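Local atomic coordinates of Bse634I restriction endonuclease (Geobacillus stearothermophilus, PDB entry 1KNV), a protein that cleaves double-stranded DNA at a specific sequence as a type II restriction endonuclease, probably with the help of divalent metal ions. Residues 108-111 with 112-116; 124-127 with 128-132; 176-179 with 180-183; 185-188 with 189-192; 210-213 with 214-218. One frame throughout, in Å; residues are numbered along the deposited sequence. Where two conformers were deposited one is given.

Interaction 1: residues 108-111 with 112-116; sequences KTFD and FRKIF
Asp111 reaches forward along the chain and accepts the backbone N-H of Arg113, with OD1 2.8 Å from Arg113 N. The donor comes from above the carboxylate plane, 43° out of it. The aspartate's backbone takes the next amide: Asp111 O lies 2.9 Å from Lys114 N, so one residue accepts two successive N-H groups of the 3-10 segment 112-115. A chi1 of 179° puts the carboxylate on the carbonyl side of the residue, within range of that first amide. It also rests on the arginine's chain, OD1 being 3.2 Å from Arg113 CB. The guanidinium stands almost perpendicular to the carboxylate; its NH2 forms a salt bridge with Glu128 and its NH1 a hydrogen bond with Thr142, so the two groups meet as nearby opposite charges, with no N-H aimed at the acid.

Lys114 bends at chi3 (67°) and lays CE over one face of the Phe110 ring, 4.0 Å from Phe110 CE1. A water ties this lysine back to the chain, accepting from Lys114 NZ at 2.9 Å and from Asp111 N at 3.3 Å. At the ring's edge, in its plane, Ile115 CG2 sits 4.0 Å from Phe110 CE2.

Further out, Asn144 grips the backbone with both ends of its amide, bonding Phe110 O and Phe112 N, and the Phe110 ring meets that of Phe179. Lys114 and Ile115 are held by backbone bonds to Gly184 and Cys186. The pattern is an Asx turn at the entry to a short 3-10 segment, in the loop joining strand 99-103 to helix 118-131.

Interaction 2: residues 124-127 with 128-132; sequences LHQL and EKSLL
Glu128 N bonds to Leu124 O at 2.9 Å, one of the i to i+4 bonds of the alpha helix 118-131, near its C-terminal end. Ser130 N to Gln126 O and Leu131 N to Leu127 O, both 2.9 Å, continue the pattern. The bond from Lys129 N to His125 O is less certain, because that oxygen is modelled too close to the lysine chain.

The polar side chains run along one flank. Glu128 and His125 lie side by side and point the same way; the carboxylate OE2 meets the imidazole at its edge, in the ring plane, 3.4 Å from His125 CD2. The two planes are 53° apart, and it is a ring carbon that faces the oxygen. Glu128 has CG beside its backbone N (chi1 -68°) and is extended beyond it, which carries the carboxylate back along the helix to the histidine; its other oxygen, OE1, is held by Arg113. Lys129 also runs backward, bringing CE to 3.8 Å from His125 CB.

The remaining side chains face the rest of the chain and neighbouring subunits. Gln126 bends at chi2 (-80°), and its NE2 bonds to the backbone O of Trp228 of the second subunit, a residue that also packs on Leu127 and Ser130. Leu124 and Leu127 pack on helix 203-227 of the same chain, while Leu131 touches Pro267 of the third subunit. Within the helix Leu127 and Leu131 lie alongside each other one turn apart, and their closest approach is from Leu127 CD1 to Leu131 CG, at 4.1 Å.

Interaction 3: residues 176-179 with 180-183; sequences LTLF and KDIE
Thr177 O accepts two bonds. It takes the backbone N-H of Lys180, with Lys180 N at 3.1 Å and well above the carbonyl plane, and also a proton from a water 2.7 Å from Thr177 O. The same water donates to Asp181 OD1 at 2.6 Å, bridging the start of the turn to a side chain four residues on. Asp181 N bonds to Leu178 O at 3.0 Å, and a weak bond from Ile182 N to Phe179 O follows, so three i to i+3 bonds succeed one another in the loop between helix 169-176 and strand 191-198.

The polar side chains are anchored beyond the turn as well: Asp181 OD2 bonds to the Tyr160 hydroxyl, and Thr177 OG1 to Asp173 O.

Around this core lies the packing. Phe179 has CG between its backbone N and carbonyl carbon (chi1 55°), which brings the ring alongside Lys180, with Phe179 CE1 3.4 Å from Lys180 CG. The extended lysine then crosses Thr177, its CD 3.9 Å from Thr177 CB. Leu178, Phe179 and Ile182 turn inward onto Ile102 of strand 99-103.

Chemically, then, the turn has two characters: hydrocarbon bedded on the sheet, and polar atoms tied by water and hydroxyl. The two oxygens of the Asp181 carboxylate go to different partners, which is likely to fix its rotation.

Interaction 4: residues 185-188 with 189-192; sequences KCKW and DSLV
The indole of Trp188 carries Asp189 CB on one face: CB stands 3.9 Å from the centroid of the six-membered ring and 16° off its normal, a CH-pi contact between neighbours in sequence. The carboxylate of Asp189 lies nearly parallel to the indole, the planes only 14° apart. Tyr227 also stacks with this ring, Phe220 meets it at a slant, and Leu223 and Lys224 of helix 203-227 touch it.

The backbone beneath is a type I beta turn leading into strand 191-198. Its closing bond runs from Ser190 N to Lys187 O at 2.8 Å, and Trp188 and Asp189 occupy the two corners. The indole of Trp188 swings back over the following peptide at a chi1 of 77°, so that Asp189 N too lies against its face. An alanine here would take away the platform under Asp189 CB and is likely to leave Tyr227 without its stacking partner, opening a gap between the turn and helix 203-227.

On the outer side, Lys187 and Asp189 run side by side. Lys187 CE comes within 3.5 Å of Asp189 OD2, whereas Lys187 NZ is 4.3 Å from that oxygen, an attraction of charges too long for a salt bridge. Ser190 OG is 3.4 Å from Lys187 CB and is hydrogen-bonded to Gln152 NE2, which helps tie the turn down. Where the strand begins, Leu191 tucks under the turn, its CG 3.7 Å from Trp188 O.

Interaction 5: residues 210-213 with 214-218; sequences VHEG and NILKS
His211 offers one face of its imidazole to Ile215, one helical turn on. Ile215 CG1 lies 3.7 Å from the ring centroid, displaced toward the rim, and comes nearest at His211 NE2, 3.4 Å away, in a CH-pi contact. Ile215 has CG1 beside its backbone N (chi1 -74°), the branch aimed back up the helix. With an alanine in place of His211 the ring face over Ile215 CG1 is gone, which is likely to open a gap there and weaken the packing against Val210 of the third subunit.

Next to it, Val210 O is gripped twice by Asn214: the backbone N bonds at 3.2 Å, and side-chain ND2 adds a weak bond at 3.1 Å. Asn214 OD1 goes to Thr257 N, joining the helix to a loop. On another flank Leu216 CD1 packs 3.7 Å from Glu212 CG.

The Glu212 carboxylate is held by Tyr236 OH and Ser143 OG, and its side chain is about 5 Å from that of Asp146, a calcium-binding residue of this enzyme with no ion bound in this chain. This is the crossover helix between strands 191-198 and 235-240 of a beta-alpha-beta unit, beside the metal site of a PD-(D/E)XK nuclease.

In the fold
Along the chain the five contacts follow in series. Interactions 1, 3 and 4 are turns gathered about the mixed five-stranded sheet, their centres 10 to 14 Å apart; interaction 1 touches both others, meeting interaction 4 where Phe116 and Ile115 pack on Leu191. Interaction 2, on helix 118-131, has its centre about 17 Å from that of interaction 1 and is joined to it by a salt bridge. Interaction 5, on helix 203-227, is centred about 16 Å from interaction 1 and meets it where Phe112 packs on Leu216; strand 191-198, begun in interaction 4, leads into that helix. Residues 108-116 thus act as the hub between sheet and helices, while interactions 2 and 5 also face neighbouring subunits of the tetramer.

Interaction 1: residues 108-111 with 112-116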
# COMPACT_ATOMS: atom_id res chain seq x y z
N LYS B 108 -13.06 -18.14 22.70
CA LYS B 108 -14.37 -18.77 22.65
C LYS B 108 -15.26 -18.33 23.80
O LYS B 108 -16.48 -18.25 23.66
CB LYS B 108 -14.21 -20.28 22.62
CG LYS B 108 -13.51 -20.76 21.36
CD LYS B 108 -13.53 -22.28 21.25
CE LYS B 108 -12.80 -22.75 20.00
NZ LYS B 108 -12.71 -24.25 19.93
N THR B 109 -14.66 -18.03 24.94
CA THR B 109 -15.40 -17.57 26.10
C THR B 109 -15.89 -16.14 25.85
O THR B 109 -17.06 -15.82 26.04
CB THR B 109 -14.50 -17.55 27.34
OG1 THR B 109 -14.08 -18.88 27.63
CG2 THR B 109 -15.25 -16.97 28.54
N PHE B 110 -14.98 -15.28 25.40
CA PHE B 110 -15.30 -13.90 25.13
C PHE B 110 -14.27 -13.34 24.17
O PHE B 110 -13.16 -13.04 24.57
CB PHE B 110 -15.27 -13.08 26.42
CG PHE B 110 -15.74 -11.65 26.26
CD1 PHE B 110 -17.05 -11.30 26.52
CD2 PHE B 110 -14.85 -10.67 25.84
CE1 PHE B 110 -17.48 -9.99 26.38
CE2 PHE B 110 -15.27 -9.35 25.70
CZ PHE B 110 -16.59 -9.01 25.96
N ASP B 111 -14.65 -13.22 22.89
CA ASP B 111 -13.76 -12.67 21.87
C ASP B 111 -13.47 -11.23 22.26
O ASP B 111 -14.38 -10.41 22.33
CB ASP B 111 -14.46 -12.70 20.52
CG ASP B 111 -13.61 -12.13 19.41
OD1 ASP B 111 -12.66 -11.39 19.71
OD2 ASP B 111 -13.89 -12.43 18.23
N PHE B 112 -12.19 -10.91 22.49
CA PHE B 112 -11.79 -9.57 22.91
C PHE B 112 -12.30 -8.48 21.98
O PHE B 112 -12.51 -7.34 22.40
CB PHE B 112 -10.26 -9.47 23.03
CG PHE B 112 -9.55 -9.10 21.74
CD1 PHE B 112 -9.24 -7.77 21.47
CD2 PHE B 112 -9.24 -10.06 20.80
CE1 PHE B 112 -8.61 -7.42 20.27
CE2 PHE B 112 -8.62 -9.72 19.60
CZ PHE B 112 -8.30 -8.39 19.33
N ARG B 113 -12.48 -8.82 20.71
CA ARG B 113 -12.97 -7.88 19.71
C ARG B 113 -14.30 -7.26 20.10
O ARG B 113 -14.66 -6.18 19.63
CB ARG B 113 -13.08 -8.57 18.35
CG ARG B 113 -11.71 -8.85 17.75
CD ARG B 113 -11.77 -9.83 16.62
NE ARG B 113 -12.68 -9.41 15.56
CZ ARG B 113 -12.82 -10.07 14.42
NH1 ARG B 113 -12.11 -11.17 14.20
NH2 ARG B 113 -13.67 -9.63 13.50
N LYS B 114 -15.02 -7.93 20.99
CA LYS B 114 -16.31 -7.43 21.46
C LYS B 114 -16.17 -6.22 22.36
O LYS B 114 -17.17 -5.61 22.74
CB LYS B 114 -17.06 -8.56 22.17
CG LYS B 114 -17.49 -9.66 21.22
CD LYS B 114 -17.78 -10.97 21.93
CE LYS B 114 -18.98 -10.86 22.82
NZ LYS B 114 -19.23 -12.13 23.55
N ILE B 115 -14.94 -5.84 22.71
CA ILE B 115 -14.76 -4.66 23.55
C ILE B 115 -14.79 -3.41 22.67
O ILE B 115 -14.98 -2.30 23.15
CB ILE B 115 -13.42 -4.67 24.35
CG1 ILE B 115 -12.22 -4.53 23.41
CG2 ILE B 115 -13.31 -5.96 25.16
CD1 ILE B 115 -10.92 -4.25 24.16
N PHE B 116 -14.62 -3.61 21.37
CA PHE B 116 -14.64 -2.52 20.42
C PHE B 116 -16.03 -1.92 20.25
O PHE B 116 -17.04 -2.61 20.41
CB PHE B 116 -14.16 -3.03 19.06
CG PHE B 116 -12.68 -3.23 18.98
CD1 PHE B 116 -12.15 -4.16 18.09
CD2 PHE B 116 -11.82 -2.45 19.75
CE1 PHE B 116 -10.77 -4.32 17.97
CE2 PHE B 116 -10.45 -2.59 19.63
CZ PHE B 116 -9.92 -3.53 18.74
O HOH W 1 -17.70 -14.19 22.19

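Interaction 2: residues 124-127 with 128-132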
# COMPACT_ATOMS: atom_id res chain seq x y z
N LEU B 124 -14.71 -4.46 10.80
CA LEU B 124 -14.10 -5.77 10.83
C LEU B 124 -15.07 -6.80 10.26
O LEU B 124 -14.66 -7.75 9.60
CB LEU B 124 -13.72 -6.15 12.27
CG LEU B 124 -12.66 -5.25 12.93
CD1 LEU B 124 -12.39 -5.74 14.34
CD2 LEU B 124 -11.38 -5.26 12.10
N HIS B 125 -16.36 -6.61 10.51
CA HIS B 125 -17.37 -7.54 9.99
C HIS B 125 -17.45 -7.40 8.49
O HIS B 125 -17.66 -8.37 7.77
CB HIS B 125 -18.73 -7.26 10.62
CG HIS B 125 -18.83 -7.71 12.04
ND1 HIS B 125 -19.53 -7.02 13.00
CD2 HIS B 125 -18.30 -8.80 12.66
CE1 HIS B 125 -19.42 -7.65 14.16
NE2 HIS B 125 -18.68 -8.73 13.98
N GLN B 126 -17.27 -6.18 8.01
CA GLN B 126 -17.30 -5.95 6.59
C GLN B 126 -16.06 -6.64 5.96
O GLN B 126 -16.15 -7.24 4.88
CB GLN B 126 -17.30 -4.45 6.34
CG GLN B 126 -17.37 -4.03 4.91
CD GLN B 126 -16.02 -4.12 4.24
OE1 GLN B 126 -14.99 -3.95 4.89
NE2 GLN B 126 -16.02 -4.38 2.93
N LEU B 127 -14.92 -6.59 6.65
CA LEU B 127 -13.69 -7.24 6.18
C LEU B 127 -13.91 -8.75 6.09
O LEU B 127 -13.59 -9.37 5.08
CB LEU B 127 -12.52 -6.92 7.11
CG LEU B 127 -11.18 -7.67 6.93
CD1 LEU B 127 -10.67 -7.52 5.52
CD2 LEU B 127 -10.16 -7.12 7.92
N GLU B 128 -14.47 -9.33 7.14
CA GLU B 128 -14.73 -10.76 7.17
C GLU B 128 -15.60 -11.20 6.01
O GLU B 128 -15.30 -12.17 5.32
CB GLU B 128 -15.43 -11.15 8.46
CG GLU B 128 -14.60 -11.02 9.71
CD GLU B 128 -15.42 -11.25 10.97
OE1 GLU B 128 -14.85 -11.51 12.05
OE2 GLU B 128 -16.67 -11.17 10.88
N LYS B 129 -16.71 -10.49 5.83
CA LYS B 129 -17.67 -10.79 4.78
C LYS B 129 -17.00 -10.64 3.41
O LYS B 129 -17.29 -11.40 2.48
CB LYS B 129 -18.88 -9.86 4.90
CG LYS B 129 -19.51 -9.92 6.30
CD LYS B 129 -20.48 -8.77 6.61
CE LYS B 129 -20.97 -8.87 8.06
NZ LYS B 129 -21.98 -7.83 8.39
N SER B 130 -16.10 -9.66 3.30
CA SER B 130 -15.37 -9.41 2.07
C SER B 130 -14.51 -10.64 1.72
O SER B 130 -14.55 -11.16 0.61
CB SER B 130 -14.48 -8.19 2.27
OG SER B 130 -14.02 -7.65 1.06
N LEU B 131 -13.74 -11.09 2.71
CA LEU B 131 -12.85 -12.24 2.57
C LEU B 131 -13.57 -13.53 2.24
O LEU B 131 -13.16 -14.26 1.34
CB LEU B 131 -12.05 -12.45 3.86
CG LEU B 131 -10.97 -11.43 4.20
CD1 LEU B 131 -10.35 -11.77 5.53
CD2 LEU B 131 -9.93 -11.42 3.11
N LEU B 132 -14.62 -13.81 3.00
CA LEU B 132 -15.42 -15.02 2.82
C LEU B 132 -16.25 -15.01 1.54
O LEU B 132 -16.92 -15.99 1.24
CB LEU B 132 -16.34 -15.23 4.04
CG LEU B 132 -15.66 -15.67 5.34
CD1 LEU B 132 -16.61 -15.49 6.51
CD2 LEU B 132 -15.23 -17.13 5.21

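Interaction 3: residues 176-179 with 180-183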
# COMPACT_ATOMS: atom_id res chain seq x y z
N LEU B 176 -11.54 -11.10 37.06
CA LEU B 176 -11.62 -12.01 35.92
C LEU B 176 -12.76 -11.74 34.94
O LEU B 176 -12.87 -12.42 33.92
CB LEU B 176 -11.72 -13.46 36.42
CG LEU B 176 -10.52 -14.02 37.20
CD1 LEU B 176 -10.82 -15.43 37.67
CD2 LEU B 176 -9.27 -14.00 36.32
N THR B 177 -13.61 -10.76 35.24
CA THR B 177 -14.73 -10.42 34.36
C THR B 177 -14.73 -8.95 34.04
O THR B 177 -15.76 -8.39 33.68
CB THR B 177 -16.09 -10.76 35.00
OG1 THR B 177 -16.25 -10.01 36.21
CG2 THR B 177 -16.19 -12.25 35.31
N LEU B 178 -13.58 -8.31 34.18
CA LEU B 178 -13.44 -6.89 33.93
C LEU B 178 -13.78 -6.54 32.47
O LEU B 178 -14.36 -5.50 32.19
CB LEU B 178 -12.01 -6.47 34.27
CG LEU B 178 -11.63 -5.00 34.44
CD1 LEU B 178 -12.55 -4.30 35.44
CD2 LEU B 178 -10.20 -4.95 34.91
N PHE B 179 -13.42 -7.42 31.55
CA PHE B 179 -13.69 -7.19 30.14
C PHE B 179 -15.18 -6.95 29.86
O PHE B 179 -15.54 -6.30 28.88
CB PHE B 179 -13.19 -8.38 29.32
CG PHE B 179 -13.75 -9.71 29.76
CD1 PHE B 179 -15.03 -10.10 29.40
CD2 PHE B 179 -13.00 -10.56 30.56
CE1 PHE B 179 -15.55 -11.31 29.81
CE2 PHE B 179 -13.51 -11.77 30.97
CZ PHE B 179 -14.80 -12.15 30.60
N LYS B 180 -16.03 -7.47 30.73
CA LYS B 180 -17.47 -7.30 30.57
C LYS B 180 -17.93 -5.85 30.78
O LYS B 180 -18.90 -5.42 30.16
CB LYS B 180 -18.23 -8.21 31.55
CG LYS B 180 -18.09 -9.70 31.32
CD LYS B 180 -18.93 -10.42 32.35
CE LYS B 180 -18.85 -11.93 32.23
NZ LYS B 180 -19.70 -12.58 33.28
N ASP B 181 -17.24 -5.10 31.64
CA ASP B 181 -17.58 -3.70 31.90
C ASP B 181 -17.33 -2.79 30.70
O ASP B 181 -18.01 -1.76 30.53
CB ASP B 181 -16.75 -3.15 33.06
CG ASP B 181 -17.08 -3.78 34.39
OD1 ASP B 181 -17.76 -4.84 34.40
OD2 ASP B 181 -16.66 -3.23 35.43
N ILE B 182 -16.35 -3.15 29.88
CA ILE B 182 -16.03 -2.32 28.73
C ILE B 182 -16.49 -2.85 27.39
O ILE B 182 -16.14 -2.29 26.36
CB ILE B 182 -14.51 -2.07 28.64
CG1 ILE B 182 -13.79 -3.38 28.37
CG2 ILE B 182 -13.99 -1.44 29.93
CD1 ILE B 182 -12.32 -3.19 28.12
N GLU B 183 -17.28 -3.93 27.40
CA GLU B 183 -17.77 -4.49 26.15
C GLU B 183 -18.50 -3.45 25.30
O GLU B 183 -19.43 -2.80 25.78
CB GLU B 183 -18.69 -5.69 26.42
CG GLU B 183 -19.48 -6.19 25.19
CD GLU B 183 -20.14 -7.55 25.41
OE1 GLU B 183 -20.50 -7.85 26.58
OE2 GLU B 183 -20.31 -8.32 24.43
O HOH W 2 -17.80 -7.32 35.17

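Interaction 4: residues 185-188 with 189-192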
# COMPACT_ATOMS: atom_id res chain seq x y z
N LYS B 185 -17.45 -0.64 24.31
CA LYS B 185 -17.12 0.74 24.67
C LYS B 185 -15.74 1.26 24.26
O LYS B 185 -15.48 2.45 24.36
CB LYS B 185 -17.19 0.90 26.19
CG LYS B 185 -18.53 0.64 26.86
CD LYS B 185 -18.33 0.62 28.38
CE LYS B 185 -19.63 0.79 29.14
NZ LYS B 185 -20.65 -0.20 28.72
N CYS B 186 -14.88 0.37 23.79
CA CYS B 186 -13.53 0.77 23.41
C CYS B 186 -13.32 1.29 22.01
O CYS B 186 -13.70 0.64 21.04
CB CYS B 186 -12.57 -0.39 23.65
SG CYS B 186 -12.53 -0.89 25.35
N LYS B 187 -12.70 2.46 21.91
CA LYS B 187 -12.39 3.05 20.63
C LYS B 187 -11.24 2.17 20.16
O LYS B 187 -10.40 1.78 20.96
CB LYS B 187 -11.91 4.50 20.80
CG LYS B 187 -13.01 5.50 21.15
CD LYS B 187 -12.41 6.87 21.46
CE LYS B 187 -11.43 7.33 20.37
NZ LYS B 187 -10.95 8.74 20.55
N TRP B 188 -11.22 1.85 18.88
CA TRP B 188 -10.19 0.97 18.34
C TRP B 188 -8.76 1.37 18.70
O TRP B 188 -7.94 0.51 18.99
CB TRP B 188 -10.32 0.89 16.82
CG TRP B 188 -9.79 2.07 16.12
CD1 TRP B 188 -10.41 3.27 15.95
CD2 TRP B 188 -8.50 2.19 15.50
NE1 TRP B 188 -9.58 4.14 15.26
CE2 TRP B 188 -8.40 3.49 14.98
CE3 TRP B 188 -7.41 1.31 15.35
CZ2 TRP B 188 -7.27 3.93 14.31
CZ3 TRP B 188 -6.29 1.76 14.68
CH2 TRP B 188 -6.22 3.05 14.17
N ASP B 189 -8.46 2.67 18.68
CA ASP B 189 -7.11 3.12 19.00
C ASP B 189 -6.86 3.29 20.49
O ASP B 189 -5.87 3.90 20.91
CB ASP B 189 -6.77 4.41 18.25
CG ASP B 189 -7.72 5.54 18.59
OD1 ASP B 189 -7.33 6.69 18.31
OD2 ASP B 189 -8.82 5.30 19.11
N SER B 190 -7.75 2.72 21.30
CA SER B 190 -7.60 2.82 22.75
C SER B 190 -6.77 1.67 23.32
O SER B 190 -6.33 1.74 24.45
CB SER B 190 -8.97 2.86 23.44
OG SER B 190 -9.57 4.14 23.28
N LEU B 191 -6.54 0.62 22.54
CA LEU B 191 -5.73 -0.52 22.98
C LEU B 191 -4.31 -0.07 22.78
O LEU B 191 -4.00 0.50 21.78
CB LEU B 191 -5.83 -1.68 22.09
CG LEU B 191 -7.24 -1.87 21.70
CD1 LEU B 191 -7.18 -2.84 20.70
CD2 LEU B 191 -8.03 -2.39 22.80
N VAL B 192 -3.45 -0.35 23.71
CA VAL B 192 -2.11 0.05 23.48
C VAL B 192 -1.29 -1.17 23.32
O VAL B 192 -0.40 -1.17 22.48
CB VAL B 192 -1.65 1.04 24.55
CG1 VAL B 192 -2.39 2.37 24.25
CG2 VAL B 192 -1.97 0.60 25.92

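Interaction 5: residues 210-213 with 214-218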
# COMPACT_ATOMS: atom_id res chain seq x y z
N VAL B 210 4.52 -15.69 18.19
CA VAL B 210 4.82 -15.14 16.87
C VAL B 210 3.59 -15.01 15.98
O VAL B 210 3.36 -13.96 15.38
CB VAL B 210 5.89 -16.00 16.14
CG1 VAL B 210 6.04 -15.54 14.72
CG2 VAL B 210 7.24 -15.87 16.86
N HIS B 211 2.78 -16.05 15.90
CA HIS B 211 1.61 -16.00 15.04
C HIS B 211 0.56 -15.04 15.55
O HIS B 211 -0.04 -14.29 14.79
CB HIS B 211 0.98 -17.38 14.88
CG HIS B 211 -0.18 -17.40 13.94
ND1 HIS B 211 -0.07 -16.99 12.63
CD2 HIS B 211 -1.48 -17.71 14.14
CE1 HIS B 211 -1.26 -17.05 12.06
NE2 HIS B 211 -2.14 -17.48 12.95
N GLU B 212 0.34 -15.06 16.86
CA GLU B 212 -0.64 -14.18 17.47
C GLU B 212 -0.26 -12.72 17.25
O GLU B 212 -1.11 -11.88 16.97
CB GLU B 212 -0.79 -14.51 18.96
CG GLU B 212 -1.67 -13.54 19.71
CD GLU B 212 -2.26 -14.12 20.98
OE1 GLU B 212 -3.31 -14.79 20.89
OE2 GLU B 212 -1.69 -13.91 22.07
N GLY B 213 1.03 -12.42 17.36
CA GLY B 213 1.48 -11.06 17.13
C GLY B 213 1.20 -10.63 15.70
O GLY B 213 0.80 -9.50 15.45
N ASN B 214 1.41 -11.53 14.75
CA ASN B 214 1.15 -11.21 13.34
C ASN B 214 -0.32 -11.00 13.07
O ASN B 214 -0.69 -10.08 12.35
CB ASN B 214 1.67 -12.33 12.44
CG ASN B 214 3.10 -12.12 12.05
OD1 ASN B 214 3.43 -11.17 11.34
ND2 ASN B 214 3.98 -13.01 12.53
N ILE B 215 -1.15 -11.86 13.66
CA ILE B 215 -2.61 -11.79 13.50
C ILE B 215 -3.20 -10.50 14.06
O ILE B 215 -3.97 -9.81 13.37
CB ILE B 215 -3.31 -13.00 14.19
CG1 ILE B 215 -3.08 -14.26 13.37
CG2 ILE B 215 -4.81 -12.75 14.31
CD1 ILE B 215 -3.79 -14.22 12.02
N LEU B 216 -2.84 -10.18 15.30
CA LEU B 216 -3.36 -8.98 15.93
C LEU B 216 -2.80 -7.68 15.35
O LEU B 216 -3.54 -6.73 15.10
CB LEU B 216 -3.12 -9.05 17.44
CG LEU B 216 -3.86 -10.19 18.14
CD1 LEU B 216 -3.43 -10.26 19.59
CD2 LEU B 216 -5.37 -9.96 18.03
N LYS B 217 -1.49 -7.62 15.14
CA LYS B 217 -0.89 -6.42 14.59
C LYS B 217 -1.38 -6.11 13.17
O LYS B 217 -1.60 -4.95 12.82
CB LYS B 217 0.64 -6.51 14.59
CG LYS B 217 1.26 -6.28 15.95
CD LYS B 217 2.77 -6.11 15.79
CE LYS B 217 3.37 -5.61 17.07
NZ LYS B 217 4.76 -5.14 16.84
N SER B 218 -1.55 -7.13 12.35
CA SER B 218 -2.02 -6.88 11.00
C SER B 218 -3.48 -6.40 11.05
O SER B 218 -3.89 -5.55 10.25
CB SER B 218 -1.89 -8.15 10.14
OG SER B 218 -2.68 -9.21 10.65